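Local coordinates for glycolipid-binding domain-containing protein (Pseudomonas aeruginosa, PDB 2H1T), which is of unknown function but may bind glycolipids or take part in their metabolism, at residues A23-L26 and A31-Q34; A56-R61 and N112-R117; C100-I105 and I116-L121. One frame throughout, in Å; residues are numbered along the deposited sequence.

Interaction 1: A23-L26 and A31-Q34; sequences ALRL and AESQ. With EDO (1,2-ethanediol), chain D.
Leu24 and Ser33 face each other across two antiparallel strands as a non-hydrogen-bonded pair, and with Leu26 and Ala31 they form the close-packed face of the contact. The small methyl of Ala31 touches the ends of both leucines, its CB 4.1 Å from Leu24 CD2 and 4.0 Å from Leu26 CD1. Tyr50 and Phe110 help to bury this face, where branched aliphatic side chains and a methyl suit an apolar setting. Ser33 OG is hydrogen-bonded to the carboxylate of Glu22.

The backbones are tied by two hydrogen-bonded pairs, Ala23 with Gln34 and Arg25 with Glu32. The straightest of these bonds runs from Arg25 N to Glu32 O, 2.8 Å long with 176° at the hydrogen.

The face bearing Arg25 and Glu32 is looser. These long side chains lie alongside each other, and a bend at chi3 of 61° turns the guanidinium toward its neighbour. Arg25 NH2 reaches Glu32 OE1 at 3.2 Å, coming from above the carboxylate plane, which makes a loose salt bridge; the second bond, from NH1, is weak. Glu32 OE2 accepts a hydrogen bond from O2 of a 1,2-ethanediol, probably from the crystallisation liquor, at 2.8 Å. Segment 23-26 also pairs with a strand of the second subunit, so this antiparallel beta hairpin is part of a sheet continued across the dimer interface.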
ATOM      1  N   ALA A  23       4.110  -1.062 -10.512  1.00 16.50           N
ATOM      2  CA  ALA A  23       4.250  -0.199 -11.694  1.00 15.02           C
ATOM      3  C   ALA A  23       5.722   0.120 -11.927  1.00 16.61           C
ATOM      4  O   ALA A  23       6.408   0.724 -11.074  1.00 14.00           O
ATOM      5  CB  ALA A  23       3.459   1.068 -11.520  1.00 17.12           C
ATOM      6  N   LEU A  24       6.219  -0.302 -13.083  1.00 17.63           N
ATOM      7  CA  LEU A  24       7.631  -0.159 -13.373  1.00 18.94           C
ATOM      8  C   LEU A  24       7.884   0.680 -14.640  1.00 19.01           C
ATOM      9  O   LEU A  24       7.146   0.571 -15.630  1.00 17.53           O
ATOM     10  CB  LEU A  24       8.243  -1.550 -13.506  1.00 18.00           C
ATOM     11  CG  LEU A  24       9.719  -1.710 -13.865  1.00 18.65           C
ATOM     12  CD1 LEU A  24      10.201  -3.051 -13.278  1.00 19.85           C
ATOM     13  CD2 LEU A  24       9.919  -1.673 -15.376  1.00 19.74           C
ATOM     14  N   ARG A  25       8.943   1.487 -14.593  1.00 19.81           N
ATOM     15  CA  ARG A  25       9.421   2.215 -15.778  1.00 22.02           C
ATOM     16  C   ARG A  25      10.757   1.620 -16.221  1.00 19.28           C
ATOM     17  O   ARG A  25      11.673   1.475 -15.416  1.00 18.43           O
ATOM     18  CB  ARG A  25       9.621   3.699 -15.487  1.00 22.77           C
ATOM     19  CG  ARG A  25       9.773   4.530 -16.754  1.00 24.41           C
ATOM     20  CD  ARG A  25       9.911   6.024 -16.464  1.00 31.80           C
ATOM     21  NE  ARG A  25      11.103   6.295 -15.659  1.00 36.33           N
ATOM     22  CZ  ARG A  25      11.113   6.568 -14.361  1.00 42.11           C
ATOM     23  NH1 ARG A  25       9.978   6.649 -13.662  1.00 46.42           N
ATOM     24  NH2 ARG A  25      12.284   6.778 -13.752  1.00 44.67           N
ATOM     25  N   LEU A  26      10.870   1.319 -17.507  1.00 19.18           N
ATOM     26  CA  LEU A  26      12.036   0.639 -18.010  1.00 19.64           C
ATOM     27  C   LEU A  26      12.756   1.534 -18.991  1.00 20.81           C
ATOM     28  O   LEU A  26      12.173   2.009 -19.969  1.00 19.30           O
ATOM     29  CB  LEU A  26      11.647  -0.677 -18.702  1.00 19.87           C
ATOM     30  CG  LEU A  26      12.822  -1.475 -19.291  1.00 19.95           C
ATOM     31  CD1 LEU A  26      13.789  -1.902 -18.166  1.00 19.14           C
ATOM     32  CD2 LEU A  26      12.308  -2.682 -20.046  1.00 21.89           C
ATOM     33  N   ALA A  31      15.861   0.265 -14.451  1.00 13.98           N
ATOM     34  CA  ALA A  31      14.437   0.297 -14.180  1.00 15.67           C
ATOM     35  C   ALA A  31      14.218   0.918 -12.837  1.00 15.33           C
ATOM     36  O   ALA A  31      15.073   0.844 -11.940  1.00 16.24           O
ATOM     37  CB  ALA A  31      13.793  -1.097 -14.220  1.00 15.49           C
ATOM     38  N   GLU A  32      13.047   1.512 -12.703  1.00 13.21           N
ATOM     39  CA  GLU A  32      12.603   2.040 -11.460  1.00 17.76           C
ATOM     40  C   GLU A  32      11.167   1.626 -11.271  1.00 16.85           C
ATOM     41  O   GLU A  32      10.367   1.709 -12.219  1.00 18.76           O
ATOM     42  CB  GLU A  32      12.731   3.546 -11.493  1.00 19.47           C
ATOM     43  CG  GLU A  32      12.731   4.143 -10.104  1.00 26.27           C
ATOM     44  CD  GLU A  32      12.478   5.637 -10.093  1.00 26.90           C
ATOM     45  OE1 GLU A  32      11.496   6.068 -10.757  1.00 38.05           O
ATOM     46  OE2 GLU A  32      13.244   6.373  -9.405  1.00 39.12           O
ATOM     47  N   SER A  33      10.863   1.182 -10.058  1.00 14.44           N
ATOM     48  CA  SER A  33       9.613   0.555  -9.766  1.00 15.30           C
ATOM     49  C   SER A  33       9.068   0.904  -8.381  1.00 15.29           C
ATOM     50  O   SER A  33       9.823   1.173  -7.447  1.00 13.68           O
ATOM     51  CB  SER A  33       9.787  -0.970  -9.896  1.00 18.31           C
ATOM     52  OG  SER A  33       8.586  -1.636  -9.666  1.00 15.86           O
ATOM     53  N   GLN A  34       7.739   0.939  -8.312  1.00 16.35           N
ATOM     54  CA  GLN A  34       6.980   1.107  -7.099  1.00 19.28           C
ATOM     55  C   GLN A  34       6.079  -0.111  -6.989  1.00 17.47           C
ATOM     56  O   GLN A  34       5.239  -0.366  -7.869  1.00 15.03           O
ATOM     57  CB  GLN A  34       6.089   2.349  -7.177  1.00 20.64           C
ATOM     58  CG  GLN A  34       6.838   3.665  -7.191  1.00 26.81           C
ATOM     59  CD  GLN A  34       6.004   4.823  -6.564  1.00 28.08           C
ATOM     60  OE1 GLN A  34       6.314   5.324  -5.452  1.00 36.09           O
ATOM     61  NE2 GLN A  34       4.929   5.211  -7.258  1.00 31.97           N
TER
HETATM   62  C1  EDO D 189      14.084   4.283  -4.785  1.00 39.60           C
HETATM   63  O1  EDO D 189      14.913   3.176  -4.424  1.00 35.69           O
HETATM   64  C2  EDO D 189      14.402   4.733  -6.206  1.00 41.81           C
HETATM   65  O2  EDO D 189      13.214   5.163  -6.912  1.00 45.02           O

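Interaction 2: A56-R61 and N112-R117; sequences ADWHLR and NTFPIR
Thr113, at the beginning of the second segment, touches Trp58 with its methyl: CG2 lies 3.9 Å from Trp58 CZ3, while OG1 bonds to the carbonyl of Gly176. Threonine suits this place because its two branches do separate work, one greasy and one polar.

Phe114 comes next and meets the indole at its rim. Its CD1 lies in the plane of the Trp58 ring, 3.6 Å from Trp58 CE3, but the two ring planes are inclined at 57°, which is neither a stack nor an edge-to-face pair. A flat, wholly apolar ring fits here because several of its neighbours are aromatic: Trp54 and Phe110 both meet it edge-to-face.

One helical turn beyond Thr113, Arg117 lies over a face of the indole. The aliphatic root of the chain does the first part of the work: Arg117 CB lies 3.6 Å from the centroid of the Trp58 five-membered ring and 15° off its normal, a CH-pi contact. Bends at chi2 and chi3 then direct the chain so that it runs on along the same side of the indole, toward NE1 and CZ2. Its guanidinium is tilted by 46° against the ring, with Arg117 CZ 3.5 Å from Trp58 CZ2. Trp58 NE1 and Arg117 NH2 approach to 3.3 Å, yet both are donors and no hydrogen bond joins them. Arg117 NH1 instead donates to the carbonyl of Gln175, which helps fix the end of the chain.

Trp58 also stacks on Trp54 of strand 45-54. The indole thus links the turn between strands 45-54 and 60-69 to helix 113-119, while Phe114 packs on Leu52 of the first of these strands and on Asp102 of strand 102-106.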
ATOM      1  N   ALA A  56      25.640  -3.801 -20.408  1.00 16.49           N
ATOM      2  CA  ALA A  56      25.213  -4.104 -21.773  1.00 18.10           C
ATOM      3  C   ALA A  56      24.795  -5.546 -21.922  1.00 18.91           C
ATOM      4  O   ALA A  56      24.086  -5.872 -22.857  1.00 20.89           O
ATOM      5  CB  ALA A  56      26.345  -3.803 -22.768  1.00 17.85           C
ATOM      6  N   ASP A  57      25.247  -6.420 -21.019  1.00 16.85           N
ATOM      7  CA  ASP A  57      24.973  -7.829 -21.139  1.00 17.98           C
ATOM      8  C   ASP A  57      23.920  -8.313 -20.174  1.00 17.48           C
ATOM      9  O   ASP A  57      23.692  -9.517 -20.051  1.00 17.19           O
ATOM     10  CB  ASP A  57      26.270  -8.610 -20.984  1.00 19.70           C
ATOM     11  CG  ASP A  57      27.266  -8.265 -22.068  1.00 23.25           C
ATOM     12  OD1 ASP A  57      26.885  -8.283 -23.254  1.00 23.52           O
ATOM     13  OD2 ASP A  57      28.420  -7.935 -21.748  1.00 26.88           O
ATOM     14  N   TRP A  58      23.217  -7.347 -19.571  1.00 18.37           N
ATOM     15  CA  TRP A  58      22.165  -7.587 -18.590  1.00 18.17           C
ATOM     16  C   TRP A  58      22.671  -8.205 -17.282  1.00 18.32           C
ATOM     17  O   TRP A  58      21.898  -8.853 -16.578  1.00 19.74           O
ATOM     18  CB  TRP A  58      21.020  -8.403 -19.214  1.00 19.37           C
ATOM     19  CG  TRP A  58      20.141  -7.585 -20.078  1.00 19.01           C
ATOM     20  CD1 TRP A  58      20.380  -7.209 -21.366  1.00 21.49           C
ATOM     21  CD2 TRP A  58      18.870  -7.019 -19.723  1.00 17.13           C
ATOM     22  NE1 TRP A  58      19.330  -6.457 -21.843  1.00 23.33           N
ATOM     23  CE2 TRP A  58      18.395  -6.316 -20.851  1.00 23.17           C
ATOM     24  CE3 TRP A  58      18.088  -7.033 -18.563  1.00 19.69           C
ATOM     25  CZ2 TRP A  58      17.170  -5.624 -20.842  1.00 21.25           C
ATOM     26  CZ3 TRP A  58      16.889  -6.341 -18.559  1.00 21.48           C
ATOM     27  CH2 TRP A  58      16.438  -5.660 -19.697  1.00 21.57           C
ATOM     28  N   HIS A  59      23.959  -8.009 -16.969  1.00 15.68           N
ATOM     29  CA  HIS A  59      24.469  -8.271 -15.614  1.00 17.46           C
ATOM     30  C   HIS A  59      24.120  -7.114 -14.684  1.00 15.71           C
ATOM     31  O   HIS A  59      24.452  -5.977 -14.961  1.00 14.83           O
ATOM     32  CB  HIS A  59      25.975  -8.436 -15.599  1.00 16.98           C
ATOM     33  CG  HIS A  59      26.482  -9.583 -16.401  1.00 20.57           C
ATOM     34  ND1 HIS A  59      27.495 -10.407 -15.953  1.00 24.56           N
ATOM     35  CD2 HIS A  59      26.133 -10.047 -17.624  1.00 22.44           C
ATOM     36  CE1 HIS A  59      27.738 -11.339 -16.861  1.00 24.55           C
ATOM     37  NE2 HIS A  59      26.934 -11.138 -17.890  1.00 22.92           N
ATOM     38  N   LEU A  60      23.542  -7.417 -13.528  1.00 13.15           N
ATOM     39  CA  LEU A  60      23.248  -6.422 -12.542  1.00 13.22           C
ATOM     40  C   LEU A  60      24.526  -5.741 -12.023  1.00 14.30           C
ATOM     41  O   LEU A  60      25.488  -6.429 -11.675  1.00 19.73           O
ATOM     42  CB  LEU A  60      22.502  -7.027 -11.351  1.00 14.16           C
ATOM     43  CG  LEU A  60      21.908  -5.950 -10.449  1.00 21.78           C
ATOM     44  CD1 LEU A  60      20.633  -5.354 -11.009  1.00 20.84           C
ATOM     45  CD2 LEU A  60      21.647  -6.523  -9.133  1.00 28.31           C
ATOM     46  N   ARG A  61      24.526  -4.407 -11.991  1.00 14.41           N
ATOM     47  CA  ARG A  61      25.642  -3.614 -11.429  1.00 13.41           C
ATOM     48  C   ARG A  61      25.249  -2.869 -10.155  1.00 13.94           C
ATOM     49  O   ARG A  61      26.090  -2.699  -9.251  1.00 13.64           O
ATOM     50  CB  ARG A  61      26.244  -2.654 -12.488  1.00 10.30           C
ATOM     51  CG  ARG A  61      26.768  -3.369 -13.771  1.00 11.78           C
ATOM     52  CD  ARG A  61      27.831  -4.510 -13.445  1.00 12.45           C
ATOM     53  NE  ARG A  61      28.850  -3.948 -12.544  1.00 14.26           N
ATOM     54  CZ  ARG A  61      29.928  -3.245 -12.920  1.00 14.62           C
ATOM     55  NH1 ARG A  61      30.189  -3.007 -14.186  1.00 15.50           N
ATOM     56  NH2 ARG A  61      30.742  -2.744 -11.994  1.00 17.60           N
ATOM     57  N   ASN A 112      12.645 -12.014 -13.455  1.00 15.58           N
ATOM     58  CA  ASN A 112      12.806 -13.176 -14.329  1.00 15.47           C
ATOM     59  C   ASN A 112      13.424 -12.788 -15.688  1.00 15.27           C
ATOM     60  O   ASN A 112      13.989 -13.616 -16.389  1.00 12.39           O
ATOM     61  CB  ASN A 112      11.458 -13.841 -14.552  1.00 13.11           C
ATOM     62  CG  ASN A 112      10.880 -14.461 -13.286  1.00 15.26           C
ATOM     63  OD1 ASN A 112      10.058 -13.849 -12.596  1.00 13.55           O
ATOM     64  ND2 ASN A 112      11.364 -15.617 -12.938  1.00 14.88           N
ATOM     65  N   THR A 113      13.315 -11.512 -16.039  1.00 14.49           N
ATOM     66  CA  THR A 113      13.878 -11.009 -17.287  1.00 14.37           C
ATOM     67  C   THR A 113      15.397 -11.079 -17.319  1.00 14.73           C
ATOM     68  O   THR A 113      15.976 -11.355 -18.365  1.00 13.99           O
ATOM     69  CB  THR A 113      13.382  -9.583 -17.525  1.00 15.49           C
ATOM     70  OG1 THR A 113      11.973  -9.638 -17.694  1.00 15.58           O
ATOM     71  CG2 THR A 113      13.990  -8.959 -18.781  1.00 15.62           C
ATOM     72  N   PHE A 114      16.038 -10.989 -16.165  1.00 13.96           N
ATOM     73  CA  PHE A 114      17.510 -10.948 -16.133  1.00 14.41           C
ATOM     74  C   PHE A 114      18.143 -12.209 -16.667  1.00 14.26           C
ATOM     75  O   PHE A 114      18.929 -12.106 -17.618  1.00 13.65           O
ATOM     76  CB  PHE A 114      18.030 -10.533 -14.753  1.00 16.14           C
ATOM     77  CG  PHE A 114      17.733  -9.084 -14.448  1.00 19.49           C
ATOM     78  CD1 PHE A 114      18.458  -8.067 -15.083  1.00 19.59           C
ATOM     79  CD2 PHE A 114      16.686  -8.723 -13.622  1.00 20.10           C
ATOM     80  CE1 PHE A 114      18.191  -6.721 -14.844  1.00 17.06           C
ATOM     81  CE2 PHE A 114      16.393  -7.362 -13.400  1.00 21.39           C
ATOM     82  CZ  PHE A 114      17.126  -6.371 -14.021  1.00 18.85           C
ATOM     83  N   PRO A 115      17.830 -13.394 -16.072  1.00 12.85           N
ATOM     84  CA  PRO A 115      18.455 -14.594 -16.638  1.00 13.89           C
ATOM     85  C   PRO A 115      18.090 -14.817 -18.100  1.00 15.97           C
ATOM     86  O   PRO A 115      18.944 -15.223 -18.885  1.00 16.75           O
ATOM     87  CB  PRO A 115      17.960 -15.725 -15.738  1.00 16.05           C
ATOM     88  CG  PRO A 115      17.593 -15.050 -14.443  1.00 15.38           C
ATOM     89  CD  PRO A 115      17.058 -13.698 -14.864  1.00 12.77           C
ATOM     90  N   ILE A 116      16.845 -14.492 -18.467  1.00 15.39           N
ATOM     91  CA  ILE A 116      16.408 -14.641 -19.845  1.00 16.22           C
ATOM     92  C   ILE A 116      17.268 -13.820 -20.793  1.00 18.39           C
ATOM     93  O   ILE A 116      17.732 -14.328 -21.792  1.00 17.91           O
ATOM     94  CB  ILE A 116      14.919 -14.311 -19.997  1.00 17.96           C
ATOM     95  CG1 ILE A 116      14.104 -15.415 -19.314  1.00 19.06           C
ATOM     96  CG2 ILE A 116      14.478 -14.284 -21.477  1.00 16.86           C
ATOM     97  CD1 ILE A 116      12.687 -14.980 -18.969  1.00 16.18           C
ATOM     98  N   ARG A 117      17.485 -12.555 -20.459  1.00 15.50           N
ATOM     99  CA  ARG A 117      18.198 -11.655 -21.355  1.00 15.43           C
ATOM    100  C   ARG A 117      19.677 -11.904 -21.266  1.00 15.35           C
ATOM    101  O   ARG A 117      20.383 -11.755 -22.263  1.00 17.45           O
ATOM    102  CB  ARG A 117      17.883 -10.197 -21.036  1.00 15.88           C
ATOM    103  CG  ARG A 117      16.480  -9.768 -21.358  1.00 20.65           C
ATOM    104  CD  ARG A 117      16.245  -9.776 -22.872  1.00 25.02           C
ATOM    105  NE  ARG A 117      16.940  -8.667 -23.537  1.00 25.34           N
ATOM    106  CZ  ARG A 117      16.419  -7.452 -23.743  1.00 28.67           C
ATOM    107  NH1 ARG A 117      15.186  -7.162 -23.374  1.00 26.89           N
ATOM    108  NH2 ARG A 117      17.132  -6.506 -24.333  1.00 30.96           N
TER

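Interaction 3: C100-I105 and I116-L121; sequences CLDIDI and IRRLGL
Asp102 and Arg118 approach from opposite directions and form a two-pronged salt bridge, the guanidinium presenting its NE side. Arg118 NE donates to Asp102 OD1 at 2.8 Å, and Arg118 NH2 to Asp102 OD2 at 2.7 Å. Each carboxylate oxygen uses its syn lone pair, and the two flat groups are nearly coplanar, 27° apart. The bonds are short though somewhat bent, with 154° at the NE hydrogen and 139° at the NH2 hydrogen.

Leu101 closes over one face of the guanidinium, its CD1 lying 3.4 Å from Arg118 NH1. An apolar methyl suits this face, since the donors point outward in the guanidinium plane.

Further out, Arg118 leaves helix 113-119 with CG anti to the backbone N and runs extended until chi3 turns the guanidinium onto the carboxylate. Asp102 is held through its backbone to Leu132 of strand 126-135, and its side chain packs on Ile129.

Two bonds to two oxygens fix both the distance and the rotation of the guanidinium, so the helix is clamped to the edge strand of its beta-alpha-beta unit. The buried carboxylate is paired with a positive charge, which probably favours its ionised form.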
ATOM      1  N   CYS A 100      26.668 -14.884  -7.390  1.00 19.37           N
ATOM      2  CA  CYS A 100      25.373 -14.412  -7.880  1.00 17.96           C
ATOM      3  C   CYS A 100      25.575 -13.350  -8.939  1.00 17.68           C
ATOM      4  O   CYS A 100      26.265 -12.375  -8.707  1.00 15.63           O
ATOM      5  CB  CYS A 100      24.541 -13.794  -6.735  1.00 18.78           C
ATOM      6  SG  CYS A 100      24.011 -14.985  -5.530  1.00 19.09           S
ATOM      7  N   LEU A 101      24.985 -13.551 -10.112  1.00 15.69           N
ATOM      8  CA  LEU A 101      25.014 -12.552 -11.194  1.00 16.48           C
ATOM      9  C   LEU A 101      23.690 -11.767 -11.355  1.00 17.52           C
ATOM     10  O   LEU A 101      23.691 -10.677 -11.963  1.00 17.49           O
ATOM     11  CB  LEU A 101      25.295 -13.259 -12.532  1.00 18.64           C
ATOM     12  CG  LEU A 101      26.598 -14.070 -12.610  1.00 18.19           C
ATOM     13  CD1 LEU A 101      26.745 -14.714 -13.985  1.00 18.81           C
ATOM     14  CD2 LEU A 101      27.774 -13.219 -12.287  1.00 20.56           C
ATOM     15  N   ASP A 102      22.574 -12.358 -10.882  1.00 16.16           N
ATOM     16  CA  ASP A 102      21.231 -11.807 -11.056  1.00 17.66           C
ATOM     17  C   ASP A 102      20.570 -11.675  -9.674  1.00 17.63           C
ATOM     18  O   ASP A 102      20.869 -12.445  -8.737  1.00 18.17           O
ATOM     19  CB  ASP A 102      20.352 -12.666 -11.959  1.00 19.30           C
ATOM     20  CG  ASP A 102      21.078 -13.169 -13.163  1.00 21.51           C
ATOM     21  OD1 ASP A 102      21.390 -12.361 -14.097  1.00 21.73           O
ATOM     22  OD2 ASP A 102      21.376 -14.380 -13.154  1.00 19.37           O
ATOM     23  N   ILE A 103      19.693 -10.698  -9.575  1.00 18.82           N
ATOM     24  CA  ILE A 103      18.831 -10.514  -8.411  1.00 18.63           C
ATOM     25  C   ILE A 103      17.445 -11.093  -8.758  1.00 16.07           C
ATOM     26  O   ILE A 103      17.024 -11.066  -9.915  1.00 16.80           O
ATOM     27  CB  ILE A 103      18.737  -9.011  -8.009  1.00 19.69           C
ATOM     28  CG1 ILE A 103      19.940  -8.623  -7.160  1.00 24.32           C
ATOM     29  CG2 ILE A 103      17.517  -8.701  -7.168  1.00 21.25           C
ATOM     30  CD1 ILE A 103      19.872  -7.158  -6.632  1.00 24.66           C
ATOM     31  N   ASP A 104      16.779 -11.629  -7.744  1.00 16.51           N
ATOM     32  CA  ASP A 104      15.386 -12.065  -7.815  1.00 15.59           C
ATOM     33  C   ASP A 104      14.683 -11.435  -6.608  1.00 15.78           C
ATOM     34  O   ASP A 104      15.011 -11.719  -5.448  1.00 15.00           O
ATOM     35  CB  ASP A 104      15.316 -13.591  -7.785  1.00 15.84           C
ATOM     36  CG  ASP A 104      13.888 -14.137  -7.805  1.00 18.75           C
ATOM     37  OD1 ASP A 104      12.892 -13.348  -7.751  1.00 16.79           O
ATOM     38  OD2 ASP A 104      13.755 -15.394  -7.858  1.00 23.63           O
ATOM     39  N   ILE A 105      13.743 -10.552  -6.898  1.00 14.39           N
ATOM     40  CA  ILE A 105      12.989  -9.819  -5.860  1.00 15.11           C
ATOM     41  C   ILE A 105      11.643 -10.510  -5.816  1.00 16.25           C
ATOM     42  O   ILE A 105      11.016 -10.669  -6.859  1.00 16.58           O
ATOM     43  CB  ILE A 105      12.718  -8.346  -6.282  1.00 16.84           C
ATOM     44  CG1 ILE A 105      14.007  -7.504  -6.354  1.00 14.69           C
ATOM     45  CG2 ILE A 105      11.743  -7.704  -5.299  1.00 15.71           C
ATOM     46  CD1 ILE A 105      13.937  -6.333  -7.325  1.00 16.39           C
ATOM     47  N   ILE A 116      16.845 -14.492 -18.467  1.00 15.39           N
ATOM     48  CA  ILE A 116      16.408 -14.641 -19.845  1.00 16.22           C
ATOM     49  C   ILE A 116      17.268 -13.820 -20.793  1.00 18.39           C
ATOM     50  O   ILE A 116      17.732 -14.328 -21.792  1.00 17.91           O
ATOM     51  CB  ILE A 116      14.919 -14.311 -19.997  1.00 17.96           C
ATOM     52  CG1 ILE A 116      14.104 -15.415 -19.314  1.00 19.06           C
ATOM     53  CG2 ILE A 116      14.478 -14.284 -21.477  1.00 16.86           C
ATOM     54  CD1 ILE A 116      12.687 -14.980 -18.969  1.00 16.18           C
ATOM     55  N   ARG A 117      17.485 -12.555 -20.459  1.00 15.50           N
ATOM     56  CA  ARG A 117      18.198 -11.655 -21.355  1.00 15.43           C
ATOM     57  C   ARG A 117      19.677 -11.904 -21.266  1.00 15.35           C
ATOM     58  O   ARG A 117      20.383 -11.755 -22.263  1.00 17.45           O
ATOM     59  CB  ARG A 117      17.883 -10.197 -21.036  1.00 15.88           C
ATOM     60  CG  ARG A 117      16.480  -9.768 -21.358  1.00 20.65           C
ATOM     61  CD  ARG A 117      16.245  -9.776 -22.872  1.00 25.02           C
ATOM     62  NE  ARG A 117      16.940  -8.667 -23.537  1.00 25.34           N
ATOM     63  CZ  ARG A 117      16.419  -7.452 -23.743  1.00 28.67           C
ATOM     64  NH1 ARG A 117      15.186  -7.162 -23.374  1.00 26.89           N
ATOM     65  NH2 ARG A 117      17.132  -6.506 -24.333  1.00 30.96           N
ATOM     66  N   ARG A 118      20.160 -12.235 -20.075  1.00 16.13           N
ATOM     67  CA  ARG A 118      21.595 -12.448 -19.890  1.00 16.14           C
ATOM     68  C   ARG A 118      22.096 -13.742 -20.570  1.00 17.47           C
ATOM     69  O   ARG A 118      23.154 -13.732 -21.226  1.00 15.88           O
ATOM     70  CB  ARG A 118      21.972 -12.443 -18.389  1.00 17.70           C
ATOM     71  CG  ARG A 118      23.448 -12.618 -18.140  1.00 16.75           C
ATOM     72  CD  ARG A 118      23.820 -12.471 -16.688  1.00 16.88           C
ATOM     73  NE  ARG A 118      23.112 -13.504 -15.933  1.00 16.98           N
ATOM     74  CZ  ARG A 118      23.469 -14.787 -15.862  1.00 20.83           C
ATOM     75  NH1 ARG A 118      24.536 -15.255 -16.528  1.00 18.64           N
ATOM     76  NH2 ARG A 118      22.711 -15.636 -15.175  1.00 22.79           N
ATOM     77  N   LEU A 119      21.344 -14.831 -20.432  1.00 17.24           N
ATOM     78  CA  LEU A 119      21.780 -16.153 -20.883  1.00 15.92           C
ATOM     79  C   LEU A 119      21.656 -16.373 -22.369  1.00 15.39           C
ATOM     80  O   LEU A 119      22.427 -17.134 -22.925  1.00 16.54           O
ATOM     81  CB  LEU A 119      21.015 -17.260 -20.170  1.00 17.26           C
ATOM     82  CG  LEU A 119      21.236 -17.383 -18.662  1.00 17.07           C
ATOM     83  CD1 LEU A 119      20.127 -18.175 -18.027  1.00 18.01           C
ATOM     84  CD2 LEU A 119      22.593 -17.988 -18.357  1.00 21.09           C
ATOM     85  N   GLY A 120      20.669 -15.764 -23.002  1.00 15.07           N
ATOM     86  CA  GLY A 120      20.478 -15.916 -24.432  1.00 16.66           C
ATOM     87  C   GLY A 120      20.314 -17.386 -24.826  1.00 17.33           C
ATOM     88  O   GLY A 120      20.946 -17.870 -25.755  1.00 15.83           O
ATOM     89  N   LEU A 121      19.460 -18.106 -24.096  1.00 17.84           N
ATOM     90  CA  LEU A 121      19.347 -19.541 -24.305  1.00 16.07           C
ATOM     91  C   LEU A 121      18.707 -19.877 -25.651  1.00 16.09           C
ATOM     92  O   LEU A 121      17.920 -19.098 -26.185  1.00 18.94           O
ATOM     93  CB  LEU A 121      18.498 -20.130 -23.180  1.00 16.37           C
ATOM     94  CG  LEU A 121      19.028 -20.096 -21.746  1.00 15.85           C
ATOM     95  CD1 LEU A 121      17.967 -20.645 -20.769  1.00 16.28           C
ATOM     96  CD2 LEU A 121      20.353 -20.857 -21.559  1.00 19.99           C
TER

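How the interactions relate
Interaction 1 lies apart from the others, its centre about 15 Å from that of interaction 2 and about 18 Å from that of interaction 3. It combines backbone bonding within the six-stranded sheet with one buried face and one more exposed, charged face. Interactions 2 and 3, with centres about 4 Å apart, are also partly buried: Thr113, Phe114 and Asp102 are buried, whereas Trp58, Arg117, Leu101 and Arg118 are partly exposed. Both use helix 113-119, interaction 2 tying it by aromatic packing to the turn before strand 60-69, interaction 3 by an ion pair to strand 102-106 of the mixed sheet. Packing of His59 on Arg118 joins the two directly.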